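Side-chain contacts in pyruvate kinase (Pyrobaculum aerophilum, PDB 3QTG), which catalyses the last step of glycolysis, the transfer of a phosphoryl group from phosphoenolpyruvate to ADP that yields pyruvate and ATP: residues A[368-373]-A[443-448]; A[102-107]-A[139-144]; A[319-324]-A[336-341]; A[401-404]-A[408-411]; A[52-57]-A[187-192]. All coordinates share one frame; numbering follows the deposited sequence.

Contact 1. Residues A[368-373]-A[443-448]; sequences ELAQDL and PFVATY
Val445 CG2 sits against the helical turn at Ala370, 4.0 Å from Ala370 CB and just as near Ala370 CA, so that backbone and methyl together form the tight part of the contact. This branch reaches the helix because it stands anti to the carbonyl carbon, while CG1 lies anti to the backbone N (chi1 172°). Leu373, three residues on, adds to the same patch: its CD1 is 4.2 Å from Val445 CG2, and the two side chains cross at about a right angle. The strand that carries Val445, 444-448, lies inside the mixed sheet of the C-terminal alpha/beta domain, and helix 358-373 packs on one face of it; Phe444 points to the other face, where helix 428-439 lies. Val445 also touches Leu366, one turn earlier on helix 358-373. Just ahead of the strand the fit changes in kind. Pro443, preceded by a cis peptide bond, brings its ring carbon CG to 3.5 Å from Leu373 O, an apolar edge against a carbonyl and no hydrogen bond. Leu369 is looser, with CD2 4.6 Å from Val445 CG2, and packs instead on Phe362 of a second subunit. Farther round the helix, Glu368 and Gln371 turn to solvent, and Asp372, likewise exposed, has Arg361 of that second subunit beside it.

Contact 2. Residues A[102-107]-A[139-144]; sequences VKFKLS and LRLKVT
Ser107 OG, at the end of the segment that brings Val102 and Phe104 against Leu141, is gripped by two groups, being hydrogen-bonded to Lys109 N and Tyr114 OH. Between the two segments themselves all meetings are apolar. Leu141 CD1 comes up to Val102, 3.8 Å from Val102 CG2 and 4.0 Å from Val102 CB, the side chains crossing at about a right angle. Nearer its branch point, Leu141 CG stands 4.2 Å from Phe104 CZ, at the edge of the ring and near its plane, so the leucine meets the rim of the phenyl and not a face. Phe104 CG is anti to the carbonyl carbon (chi1 -59°), a setting that leaves CZ as the ring atom nearest the leucine. The strands are not neighbours: 150-155 runs between them, antiparallel to both, and Leu141 also packs on its Ala153 and Ala155. This sheet belongs to the small beta domain inserted in the pyruvate kinase barrel between strands 76-80 and 199-202. Met134 touches both Phe104 and Leu141. Arg140, just before Leu141 in sequence, makes salt bridges with Glu156 and Glu170. With no polar bond between the segments, shape and hydrophobic burial alone join them across the intervening strand, with the side chain of Phe104 about 10 Å from that of Lys165, a probable ATP-binding residue.

Contact 3. Residues A[319-324]-A[336-341]; sequences LWLTNE and SWLSRI
The indole of Trp337, one residue before the Leu338 that meets Leu319 and Leu321, carries the guanidinium of Arg340 on one face: Arg340 CZ lies 3.9 Å above the ring plane, over its centre. Seen from the arginine, Trp337 CE2 covers one face of the guanidinium in the same way, so the two flat groups lie one upon the other along the helix. Leu263 and Asp264 of a third subunit pack on this pair. Inward from it, Leu338 divides its two methyls between the strand's leucines. CD1 is 3.9 Å from Leu319 CD1, where the side chains meet at a slant, and CD2 is 3.9 Å from Leu321 CG, the two reaching toward each other tip to tip. Leu338 CG stands anti to the backbone N (chi1 -175°), which carries the fork of methyls out toward the strand. Strand 318-321 is the last of the eight parallel strands of the TIM barrel and helix 331-343 lies against its outer side; Val308 of helix 302-313 packs on both Leu319 and Leu338. Trp320 points away from the helix. Following Leu321, Thr322 N donates to Glu324 OE1 at 2.7 Å and a bent 140°, on the syn side but tilted 32° out of the carboxylate plane. Glu324 OE2 takes the N-H groups of Leu290 and Leu291, so three backbone donors hold this buried carboxylate.

Contact 4. Residues A[401-404]-A[408-411]; sequences VGTP and VARS
Thr403 meets two successive helix residues, Val408 with its hydroxyl and Ala409 with its methyl. The methyl packs apolar on apolar: Thr403 CG2 is 3.9 Å from Ala409 CB and 3.7 Å from Ala409 N, so it rests on backbone as well as side chain, and Ala409 also packs on Pro74. CG2 occupies the crowded position between the backbone N and the carbonyl carbon, because OG1 takes the place anti to the N (chi1 -175°). The hydroxyl touches without bonding across the contact: OG1 lies 3.6 Å from Val408 CB and 3.7 Å from Val408 CG1, the side chains passing at a slant. Thr403 ends strand 399-403, and the helix 406-412 that follows is the crossover of a beta-alpha-beta unit; it leads to strand 418-422, whose Leu421 makes backbone hydrogen bonds with Val401 and Thr403. Hydrogen bonding by the threonine is directed elsewhere, to Ser381 O, with a weak bond from Asn405 N in the intervening turn. Replacing Thr403 by an alanine would probably leave the Ser381 carbonyl without its hydroxyl mate and open a gap against Val408 and Ala409. Charged and remaining polar links look outward from the helix to the barrel domain: Arg410 makes a salt bridge with Glu68 of helix 54-71, and Ser411 O accepts from Tyr199 OH.

Contact 5. Residues A[52-57]-A[187-192]; sequences ASPNEV and LKAISP
Ile190 reaches across to Pro54 and Val57; both of its CG atoms face Val57 CG1, and its end methyl reaches Pro54 as well. At CB the chain forks. The short branch, CG2, stays loosely beside Val57, 4.6 Å from Val57 CG1. CG1 of the isoleucine comes closer, 4.0 Å from the same Val57 CG1, with the two side chains crossing at about a right angle. The tip, Ile190 CD1, goes on between the two residues: it is 4.1 Å from Pro54 CA and 4.3 Å from Val57 CG2. A chi2 of 98°, away from the usual staggered values, swings the end methyl to that place. Helix 54-71 follows strand 44-48 of the TIM barrel and helix 181-190 precedes strand 199-202, so the contact joins two helices of the barrel's outer layer, and the chain between them holds the inserted small beta domain. Val57 also packs on Leu49, a residue that probably contributes to ATP binding. Toward solvent the fit is thinner, Pro54 CG lying 4.2 Å from Ala189 CB, both residues exposed. Local bonds flank the contact. Ser53, at the N-cap position, donates its backbone N-H to Glu56 OE1 at 2.9 Å and nearly straight (175°), from above the carboxylate plane, the backbone-to-side-chain half of a capping box. After Ile190, Ser191 OG turns back to donate to Leu187 O at 2.6 Å, and Ser191 O in turn takes a hydrogen bond from Arg194 NH1.

Overall arrangement
From the N terminus, contact 5 opens first at 52-57 and closes at 187-192, joining two outer helices of the TIM barrel. Nested within its loop is contact 2, inside the inserted small domain, with centres 36 Å apart. Contact 3 comes next, a short closure that fastens the last barrel strand to its helix. Contact 1 then opens at 368-373 and closes at 443-448, and contact 4 lies nested within it; both reach the same C-terminal sheet, about 7 Å apart at their nearest atoms. No loops cross. Contacts 1 and 2 lie on opposite sides of the chain's centre, with the barrel and contacts 3 and 5 between the two end domains.

Contact 1. Residues A[368-373]-A[443-448]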
# COMPACT_ATOMS: atom_id res chain seq x y z
N GLU A 368 -7.14 4.82 -14.82
CA GLU A 368 -5.78 4.75 -14.29
C GLU A 368 -4.76 4.62 -15.40
O GLU A 368 -3.69 5.22 -15.33
CB GLU A 368 -5.65 3.61 -13.26
CG GLU A 368 -6.54 3.88 -12.05
CD GLU A 368 -6.50 2.82 -10.96
OE1 GLU A 368 -6.11 1.65 -11.23
OE2 GLU A 368 -6.90 3.18 -9.83
N LEU A 369 -5.10 3.88 -16.45
CA LEU A 369 -4.23 3.78 -17.60
C LEU A 369 -4.07 5.15 -18.24
O LEU A 369 -2.96 5.61 -18.43
CB LEU A 369 -4.71 2.71 -18.60
CG LEU A 369 -3.86 2.51 -19.87
CD1 LEU A 369 -2.49 1.85 -19.59
CD2 LEU A 369 -4.67 1.69 -20.91
N ALA A 370 -5.17 5.81 -18.57
CA ALA A 370 -5.08 7.15 -19.16
C ALA A 370 -4.27 8.11 -18.29
O ALA A 370 -3.51 8.90 -18.81
CB ALA A 370 -6.45 7.71 -19.47
N GLN A 371 -4.47 8.03 -16.98
CA GLN A 371 -3.71 8.81 -16.00
C GLN A 371 -2.19 8.54 -16.13
O GLN A 371 -1.41 9.47 -16.24
CB GLN A 371 -4.22 8.54 -14.57
CG GLN A 371 -3.49 9.27 -13.43
CD GLN A 371 -3.35 10.79 -13.64
OE1 GLN A 371 -4.24 11.45 -14.18
NE2 GLN A 371 -2.22 11.34 -13.21
N ASP A 372 -1.82 7.26 -16.17
CA ASP A 372 -0.44 6.83 -16.36
C ASP A 372 0.21 7.26 -17.67
O ASP A 372 1.41 7.49 -17.70
CB ASP A 372 -0.35 5.32 -16.26
CG ASP A 372 0.09 4.87 -14.92
OD1 ASP A 372 1.33 4.83 -14.70
OD2 ASP A 372 -0.78 4.54 -14.09
N LEU A 373 -0.57 7.33 -18.75
CA LEU A 373 -0.03 7.70 -20.05
C LEU A 373 -0.15 9.19 -20.34
O LEU A 373 0.27 9.64 -21.40
CB LEU A 373 -0.73 6.93 -21.18
CG LEU A 373 -0.89 5.44 -20.99
CD1 LEU A 373 -1.85 4.92 -22.03
CD2 LEU A 373 0.47 4.70 -21.05
N PRO A 443 -1.43 11.82 -26.31
CA PRO A 443 -1.98 10.47 -26.20
C PRO A 443 -3.51 10.42 -26.01
O PRO A 443 -4.12 11.33 -25.43
CB PRO A 443 -1.26 9.89 -24.97
CG PRO A 443 -0.18 10.87 -24.60
CD PRO A 443 -0.71 12.20 -25.08
N PHE A 444 -4.13 9.35 -26.52
CA PHE A 444 -5.54 9.08 -26.23
C PHE A 444 -5.82 7.61 -25.87
O PHE A 444 -5.07 6.70 -26.27
CB PHE A 444 -6.48 9.61 -27.32
CG PHE A 444 -6.44 8.83 -28.62
CD1 PHE A 444 -7.03 7.57 -28.71
CD2 PHE A 444 -5.86 9.39 -29.76
CE1 PHE A 444 -7.00 6.85 -29.90
CE2 PHE A 444 -5.81 8.68 -30.97
CZ PHE A 444 -6.38 7.40 -31.05
N VAL A 445 -6.89 7.42 -25.10
CA VAL A 445 -7.49 6.13 -24.78
C VAL A 445 -8.96 6.24 -25.18
O VAL A 445 -9.74 6.95 -24.51
CB VAL A 445 -7.37 5.81 -23.27
CG1 VAL A 445 -8.16 4.55 -22.90
CG2 VAL A 445 -5.90 5.68 -22.84
N ALA A 446 -9.34 5.57 -26.27
CA ALA A 446 -10.69 5.64 -26.82
C ALA A 446 -11.43 4.32 -26.65
O ALA A 446 -10.89 3.28 -26.99
CB ALA A 446 -10.62 6.04 -28.30
N THR A 447 -12.66 4.35 -26.12
CA THR A 447 -13.46 3.14 -25.89
C THR A 447 -14.93 3.19 -26.25
O THR A 447 -15.54 4.26 -26.32
CB THR A 447 -13.58 2.73 -24.39
OG1 THR A 447 -13.33 3.85 -23.52
CG2 THR A 447 -12.73 1.60 -24.07
N TYR A 448 -15.49 2.01 -26.41
CA TYR A 448 -16.92 1.78 -26.25
C TYR A 448 -17.12 0.39 -25.62
O TYR A 448 -16.21 -0.46 -25.64
CB TYR A 448 -17.68 1.90 -27.58
CG TYR A 448 -17.33 0.85 -28.61
CD1 TYR A 448 -17.82 -0.45 -28.48
CD2 TYR A 448 -16.53 1.15 -29.71
CE1 TYR A 448 -17.50 -1.44 -29.40
CE2 TYR A 448 -16.21 0.17 -30.64
CZ TYR A 448 -16.71 -1.12 -30.47
OH TYR A 448 -16.41 -2.13 -31.36

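Contact 2. Residues A[102-107]-A[139-144]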
# COMPACT_ATOMS: atom_id res chain seq x y z
N VAL A 102 -47.41 31.97 22.21
CA VAL A 102 -48.20 31.89 21.00
C VAL A 102 -48.83 30.49 20.90
O VAL A 102 -48.17 29.48 21.15
CB VAL A 102 -47.32 32.19 19.74
CG1 VAL A 102 -48.16 32.19 18.48
CG2 VAL A 102 -46.62 33.56 19.88
N LYS A 103 -50.09 30.44 20.52
CA LYS A 103 -50.81 29.17 20.37
C LYS A 103 -51.02 28.76 18.91
O LYS A 103 -51.43 29.58 18.08
CB LYS A 103 -52.15 29.22 21.12
CG LYS A 103 -52.90 27.90 21.13
CD LYS A 103 -53.52 27.62 22.49
CE LYS A 103 -54.55 26.51 22.43
NZ LYS A 103 -55.58 26.64 23.51
N PHE A 104 -50.70 27.51 18.60
CA PHE A 104 -50.97 26.90 17.29
C PHE A 104 -52.04 25.84 17.45
O PHE A 104 -51.98 25.04 18.38
CB PHE A 104 -49.71 26.25 16.70
CG PHE A 104 -48.54 27.19 16.51
CD1 PHE A 104 -47.85 27.70 17.61
CD2 PHE A 104 -48.13 27.54 15.23
CE1 PHE A 104 -46.77 28.56 17.44
CE2 PHE A 104 -47.07 28.39 15.02
CZ PHE A 104 -46.36 28.92 16.13
N LYS A 105 -53.02 25.84 16.55
CA LYS A 105 -54.08 24.83 16.58
C LYS A 105 -54.22 24.24 15.21
O LYS A 105 -54.04 24.93 14.20
CB LYS A 105 -55.44 25.41 17.03
CG LYS A 105 -55.44 25.92 18.47
CD LYS A 105 -56.76 26.55 18.92
CE LYS A 105 -56.49 27.61 20.02
NZ LYS A 105 -57.73 28.30 20.67
N LEU A 106 -54.56 22.95 15.19
CA LEU A 106 -54.92 22.28 13.97
C LEU A 106 -56.22 22.85 13.39
O LEU A 106 -57.32 22.60 13.90
CB LEU A 106 -55.04 20.77 14.22
CG LEU A 106 -55.35 19.83 13.05
CD1 LEU A 106 -54.29 19.90 12.01
CD2 LEU A 106 -55.50 18.39 13.57
N SER A 107 -56.08 23.58 12.28
CA SER A 107 -57.17 24.36 11.69
C SER A 107 -56.70 25.00 10.39
O SER A 107 -55.53 25.38 10.27
CB SER A 107 -57.58 25.49 12.64
OG SER A 107 -58.52 26.36 12.01
N LEU A 139 -38.07 34.11 12.48
CA LEU A 139 -38.92 34.09 13.66
C LEU A 139 -38.78 32.70 14.24
O LEU A 139 -39.16 31.72 13.59
CB LEU A 139 -40.38 34.43 13.31
CG LEU A 139 -41.44 34.55 14.42
CD1 LEU A 139 -40.94 35.29 15.68
CD2 LEU A 139 -42.73 35.20 13.89
N ARG A 140 -38.19 32.61 15.42
CA ARG A 140 -38.06 31.35 16.12
C ARG A 140 -38.99 31.36 17.32
O ARG A 140 -39.16 32.39 17.97
CB ARG A 140 -36.63 31.11 16.58
CG ARG A 140 -35.58 31.42 15.51
CD ARG A 140 -34.17 31.45 16.08
NE ARG A 140 -33.57 30.13 16.01
CZ ARG A 140 -33.48 29.32 17.05
NH1 ARG A 140 -33.93 29.73 18.21
NH2 ARG A 140 -32.94 28.13 16.94
N LEU A 141 -39.61 30.22 17.58
CA LEU A 141 -40.50 30.07 18.72
C LEU A 141 -40.14 28.79 19.45
O LEU A 141 -40.04 27.73 18.84
CB LEU A 141 -41.98 30.00 18.31
CG LEU A 141 -42.86 30.83 17.35
CD1 LEU A 141 -43.72 31.95 18.02
CD2 LEU A 141 -42.18 31.28 16.04
N LYS A 142 -39.97 28.90 20.77
CA LYS A 142 -39.57 27.77 21.60
C LYS A 142 -40.83 27.09 22.14
O LYS A 142 -41.60 27.72 22.85
CB LYS A 142 -38.73 28.29 22.78
CG LYS A 142 -37.45 27.57 23.05
CD LYS A 142 -37.54 26.06 23.04
CE LYS A 142 -36.12 25.47 23.16
NZ LYS A 142 -35.53 25.78 24.50
N VAL A 143 -41.03 25.81 21.82
CA VAL A 143 -42.22 25.06 22.26
C VAL A 143 -42.21 24.72 23.78
O VAL A 143 -41.33 24.03 24.28
CB VAL A 143 -42.44 23.80 21.40
CG1 VAL A 143 -43.70 23.04 21.83
CG2 VAL A 143 -42.52 24.17 19.92
N THR A 144 -43.25 25.18 24.47
CA THR A 144 -43.32 25.09 25.93
C THR A 144 -44.42 24.15 26.45
O THR A 144 -44.42 23.78 27.63
CB THR A 144 -43.55 26.48 26.53
OG1 THR A 144 -44.71 27.08 25.94
CG2 THR A 144 -42.31 27.37 26.31

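Contact 3. Residues A[319-324]-A[336-341]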
# COMPACT_ATOMS: atom_id res chain seq x y z
N LEU A 319 -21.79 22.53 -9.39
CA LEU A 319 -22.18 23.58 -8.44
C LEU A 319 -23.33 24.37 -9.03
O LEU A 319 -23.30 24.76 -10.20
CB LEU A 319 -21.00 24.51 -8.09
CG LEU A 319 -19.70 23.90 -7.50
CD1 LEU A 319 -18.56 24.89 -7.51
CD2 LEU A 319 -19.87 23.35 -6.09
N TRP A 320 -24.37 24.58 -8.22
CA TRP A 320 -25.61 25.18 -8.71
C TRP A 320 -25.80 26.54 -8.05
O TRP A 320 -25.94 26.63 -6.84
CB TRP A 320 -26.80 24.29 -8.35
CG TRP A 320 -26.81 22.92 -8.99
CD1 TRP A 320 -25.79 22.27 -9.64
CD2 TRP A 320 -27.93 22.02 -9.02
NE1 TRP A 320 -26.21 21.04 -10.08
CE2 TRP A 320 -27.52 20.86 -9.72
CE3 TRP A 320 -29.25 22.09 -8.54
CZ2 TRP A 320 -28.38 19.77 -9.94
CZ3 TRP A 320 -30.09 21.00 -8.75
CH2 TRP A 320 -29.65 19.85 -9.44
N LEU A 321 -25.79 27.60 -8.85
CA LEU A 321 -26.19 28.92 -8.37
C LEU A 321 -27.70 29.03 -8.37
O LEU A 321 -28.36 28.57 -9.31
CB LEU A 321 -25.58 30.01 -9.26
CG LEU A 321 -24.05 30.03 -9.43
CD1 LEU A 321 -23.59 31.22 -10.27
CD2 LEU A 321 -23.35 30.00 -8.08
N THR A 322 -28.25 29.65 -7.32
CA THR A 322 -29.69 29.82 -7.23
C THR A 322 -30.09 31.30 -7.30
O THR A 322 -30.19 31.83 -8.41
CB THR A 322 -30.30 29.04 -6.04
OG1 THR A 322 -29.60 29.37 -4.84
CG2 THR A 322 -30.16 27.53 -6.28
N ASN A 323 -30.28 31.95 -6.15
CA ASN A 323 -30.66 33.37 -6.09
C ASN A 323 -29.71 34.30 -6.80
O ASN A 323 -30.14 35.32 -7.37
CB ASN A 323 -30.76 33.83 -4.66
CG ASN A 323 -31.63 32.93 -3.82
OD1 ASN A 323 -31.15 32.36 -2.83
ND2 ASN A 323 -32.90 32.80 -4.19
N GLU A 324 -28.42 33.95 -6.73
CA GLU A 324 -27.31 34.70 -7.34
C GLU A 324 -27.57 35.03 -8.80
O GLU A 324 -27.09 36.04 -9.31
CB GLU A 324 -25.99 33.89 -7.27
CG GLU A 324 -25.52 33.49 -5.89
CD GLU A 324 -25.94 32.08 -5.47
OE1 GLU A 324 -27.05 31.63 -5.85
OE2 GLU A 324 -25.17 31.43 -4.74
N SER A 336 -19.73 34.25 -14.17
CA SER A 336 -18.39 34.56 -14.63
C SER A 336 -17.39 34.26 -13.51
O SER A 336 -16.39 33.59 -13.75
CB SER A 336 -18.32 36.01 -15.09
OG SER A 336 -17.04 36.31 -15.60
N TRP A 337 -17.69 34.71 -12.29
CA TRP A 337 -16.86 34.39 -11.12
C TRP A 337 -16.84 32.91 -10.73
O TRP A 337 -15.79 32.40 -10.34
CB TRP A 337 -17.26 35.25 -9.93
CG TRP A 337 -16.49 36.52 -9.88
CD1 TRP A 337 -16.90 37.76 -10.29
CD2 TRP A 337 -15.14 36.68 -9.43
NE1 TRP A 337 -15.91 38.68 -10.09
CE2 TRP A 337 -14.81 38.05 -9.57
CE3 TRP A 337 -14.18 35.80 -8.89
CZ2 TRP A 337 -13.56 38.56 -9.20
CZ3 TRP A 337 -12.93 36.31 -8.54
CH2 TRP A 337 -12.63 37.68 -8.69
N LEU A 338 -17.98 32.23 -10.86
CA LEU A 338 -18.03 30.77 -10.67
C LEU A 338 -17.01 30.02 -11.54
O LEU A 338 -16.19 29.23 -11.05
CB LEU A 338 -19.44 30.22 -10.94
CG LEU A 338 -19.56 28.73 -10.63
CD1 LEU A 338 -19.08 28.40 -9.17
CD2 LEU A 338 -20.98 28.20 -10.87
N SER A 339 -17.07 30.30 -12.84
CA SER A 339 -16.25 29.66 -13.86
C SER A 339 -14.77 29.98 -13.70
O SER A 339 -13.91 29.11 -13.87
CB SER A 339 -16.76 30.11 -15.24
OG SER A 339 -16.29 29.27 -16.25
N ARG A 340 -14.48 31.24 -13.38
CA ARG A 340 -13.13 31.72 -13.13
C ARG A 340 -12.49 30.99 -11.93
O ARG A 340 -11.36 30.52 -12.02
CB ARG A 340 -13.18 33.22 -12.88
CG ARG A 340 -11.83 33.90 -12.81
CD ARG A 340 -11.99 35.37 -12.41
NE ARG A 340 -13.20 35.99 -12.96
CZ ARG A 340 -13.36 37.30 -13.14
NH1 ARG A 340 -12.38 38.14 -12.81
NH2 ARG A 340 -14.50 37.78 -13.65
N ILE A 341 -13.21 30.91 -10.81
CA ILE A 341 -12.73 30.18 -9.61
C ILE A 341 -12.42 28.72 -9.92
O ILE A 341 -11.43 28.18 -9.44
CB ILE A 341 -13.73 30.24 -8.41
CG1 ILE A 341 -13.88 31.69 -7.91
CG2 ILE A 341 -13.27 29.27 -7.26
CD1 ILE A 341 -15.14 31.94 -7.08

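Contact 4. Residues A[401-404]-A[408-411]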
# COMPACT_ATOMS: atom_id res chain seq x y z
N VAL A 401 -17.15 12.65 -25.16
CA VAL A 401 -18.12 11.60 -25.33
C VAL A 401 -18.90 11.84 -26.61
O VAL A 401 -19.57 12.85 -26.74
CB VAL A 401 -19.11 11.52 -24.14
CG1 VAL A 401 -20.08 10.35 -24.30
CG2 VAL A 401 -18.36 11.44 -22.80
N GLY A 402 -18.83 10.90 -27.54
CA GLY A 402 -19.65 10.96 -28.72
C GLY A 402 -20.91 10.17 -28.43
O GLY A 402 -20.83 9.10 -27.82
N THR A 403 -22.05 10.72 -28.84
CA THR A 403 -23.33 10.02 -28.74
C THR A 403 -24.25 10.35 -29.94
O THR A 403 -24.23 11.47 -30.44
CB THR A 403 -24.03 10.27 -27.34
OG1 THR A 403 -25.22 9.49 -27.24
CG2 THR A 403 -24.39 11.73 -27.12
N PRO A 404 -25.05 9.37 -30.41
CA PRO A 404 -26.02 9.73 -31.48
C PRO A 404 -27.36 10.29 -30.97
O PRO A 404 -28.25 10.60 -31.76
CB PRO A 404 -26.24 8.40 -32.21
CG PRO A 404 -25.88 7.32 -31.20
CD PRO A 404 -25.11 7.94 -30.05
N VAL A 408 -29.14 12.25 -24.62
CA VAL A 408 -27.99 11.75 -23.85
C VAL A 408 -26.91 12.83 -23.70
O VAL A 408 -26.40 13.06 -22.59
CB VAL A 408 -27.40 10.43 -24.47
CG1 VAL A 408 -26.15 9.99 -23.71
CG2 VAL A 408 -28.43 9.29 -24.44
N ALA A 409 -26.58 13.53 -24.78
CA ALA A 409 -25.60 14.62 -24.69
C ALA A 409 -25.97 15.65 -23.62
O ALA A 409 -25.11 16.10 -22.86
CB ALA A 409 -25.41 15.30 -26.05
N ARG A 410 -27.25 16.02 -23.57
CA ARG A 410 -27.75 16.98 -22.60
C ARG A 410 -27.64 16.47 -21.16
O ARG A 410 -27.34 17.23 -20.25
CB ARG A 410 -29.20 17.31 -22.91
CG ARG A 410 -29.37 18.20 -24.14
CD ARG A 410 -30.81 18.13 -24.64
NE ARG A 410 -31.00 18.91 -25.85
CZ ARG A 410 -32.12 18.90 -26.60
NH1 ARG A 410 -33.17 18.14 -26.26
NH2 ARG A 410 -32.18 19.64 -27.69
N SER A 411 -27.92 15.19 -20.96
CA SER A 411 -27.86 14.59 -19.64
C SER A 411 -26.43 14.66 -19.09
O SER A 411 -26.22 15.01 -17.92
CB SER A 411 -28.32 13.13 -19.77
OG SER A 411 -28.73 12.60 -18.53

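Contact 5. Residues A[52-57]-A[187-192]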
# COMPACT_ATOMS: atom_id res chain seq x y z
N ALA A 52 -42.01 29.37 -10.86
CA ALA A 52 -42.12 29.37 -12.31
C ALA A 52 -43.52 29.02 -12.79
O ALA A 52 -44.07 27.98 -12.43
CB ALA A 52 -41.09 28.45 -12.95
N SER A 53 -44.06 29.93 -13.60
CA SER A 53 -45.29 29.73 -14.34
C SER A 53 -45.00 28.82 -15.54
O SER A 53 -43.92 28.92 -16.13
CB SER A 53 -45.79 31.09 -14.83
OG SER A 53 -46.92 30.95 -15.67
N PRO A 54 -45.94 27.92 -15.90
CA PRO A 54 -45.77 27.02 -17.05
C PRO A 54 -45.32 27.70 -18.34
O PRO A 54 -44.62 27.09 -19.13
CB PRO A 54 -47.17 26.42 -17.23
CG PRO A 54 -47.75 26.43 -15.87
CD PRO A 54 -47.24 27.69 -15.23
N ASN A 55 -45.71 28.96 -18.55
CA ASN A 55 -45.26 29.70 -19.74
C ASN A 55 -43.95 30.47 -19.54
O ASN A 55 -43.30 30.87 -20.52
CB ASN A 55 -46.38 30.58 -20.31
CG ASN A 55 -47.18 29.87 -21.39
OD1 ASN A 55 -46.82 29.89 -22.57
ND2 ASN A 55 -48.28 29.23 -20.98
N GLU A 56 -43.57 30.65 -18.28
CA GLU A 56 -42.20 31.05 -17.94
C GLU A 56 -41.23 29.88 -18.16
O GLU A 56 -40.16 30.06 -18.74
CB GLU A 56 -42.13 31.52 -16.49
CG GLU A 56 -42.77 32.87 -16.24
CD GLU A 56 -42.67 33.29 -14.80
OE1 GLU A 56 -42.54 32.41 -13.91
OE2 GLU A 56 -42.72 34.51 -14.54
N VAL A 57 -41.63 28.69 -17.71
CA VAL A 57 -40.87 27.46 -17.94
C VAL A 57 -40.68 27.23 -19.43
O VAL A 57 -39.56 27.03 -19.89
CB VAL A 57 -41.56 26.23 -17.31
CG1 VAL A 57 -40.76 24.99 -17.57
CG2 VAL A 57 -41.74 26.42 -15.83
N LEU A 187 -46.06 18.85 -12.71
CA LEU A 187 -45.52 17.93 -13.71
C LEU A 187 -46.44 17.70 -14.92
O LEU A 187 -45.96 17.54 -16.06
CB LEU A 187 -45.10 16.61 -13.06
CG LEU A 187 -43.59 16.36 -12.79
CD1 LEU A 187 -42.68 17.55 -13.05
CD2 LEU A 187 -43.36 15.78 -11.41
N LYS A 188 -47.75 17.69 -14.72
CA LYS A 188 -48.61 17.52 -15.90
C LYS A 188 -48.87 18.83 -16.64
O LYS A 188 -49.05 18.83 -17.86
CB LYS A 188 -49.88 16.69 -15.66
CG LYS A 188 -50.43 16.68 -14.27
CD LYS A 188 -51.09 15.33 -14.02
CE LYS A 188 -52.26 15.45 -13.06
NZ LYS A 188 -53.08 14.21 -13.05
N ALA A 189 -48.80 19.94 -15.92
CA ALA A 189 -48.82 21.26 -16.55
C ALA A 189 -47.70 21.44 -17.56
O ALA A 189 -47.85 22.14 -18.56
CB ALA A 189 -48.74 22.35 -15.48
N ILE A 190 -46.57 20.78 -17.30
CA ILE A 190 -45.34 20.97 -18.08
C ILE A 190 -45.07 19.78 -19.01
O ILE A 190 -44.21 19.85 -19.89
CB ILE A 190 -44.14 21.34 -17.14
CG1 ILE A 190 -44.07 22.85 -16.93
CG2 ILE A 190 -42.80 20.84 -17.65
CD1 ILE A 190 -44.72 23.33 -15.63
N SER A 191 -45.84 18.71 -18.83
CA SER A 191 -45.78 17.51 -19.67
C SER A 191 -45.79 17.67 -21.20
O SER A 191 -45.24 16.80 -21.89
CB SER A 191 -46.85 16.50 -19.25
OG SER A 191 -46.52 15.95 -17.98
N PRO A 192 -46.43 18.73 -21.74
CA PRO A 192 -46.26 18.94 -23.20
C PRO A 192 -44.80 19.15 -23.66
O PRO A 192 -44.48 18.86 -24.81
CB PRO A 192 -47.11 20.18 -23.48
CG PRO A 192 -48.10 20.24 -22.35
CD PRO A 192 -47.35 19.73 -21.16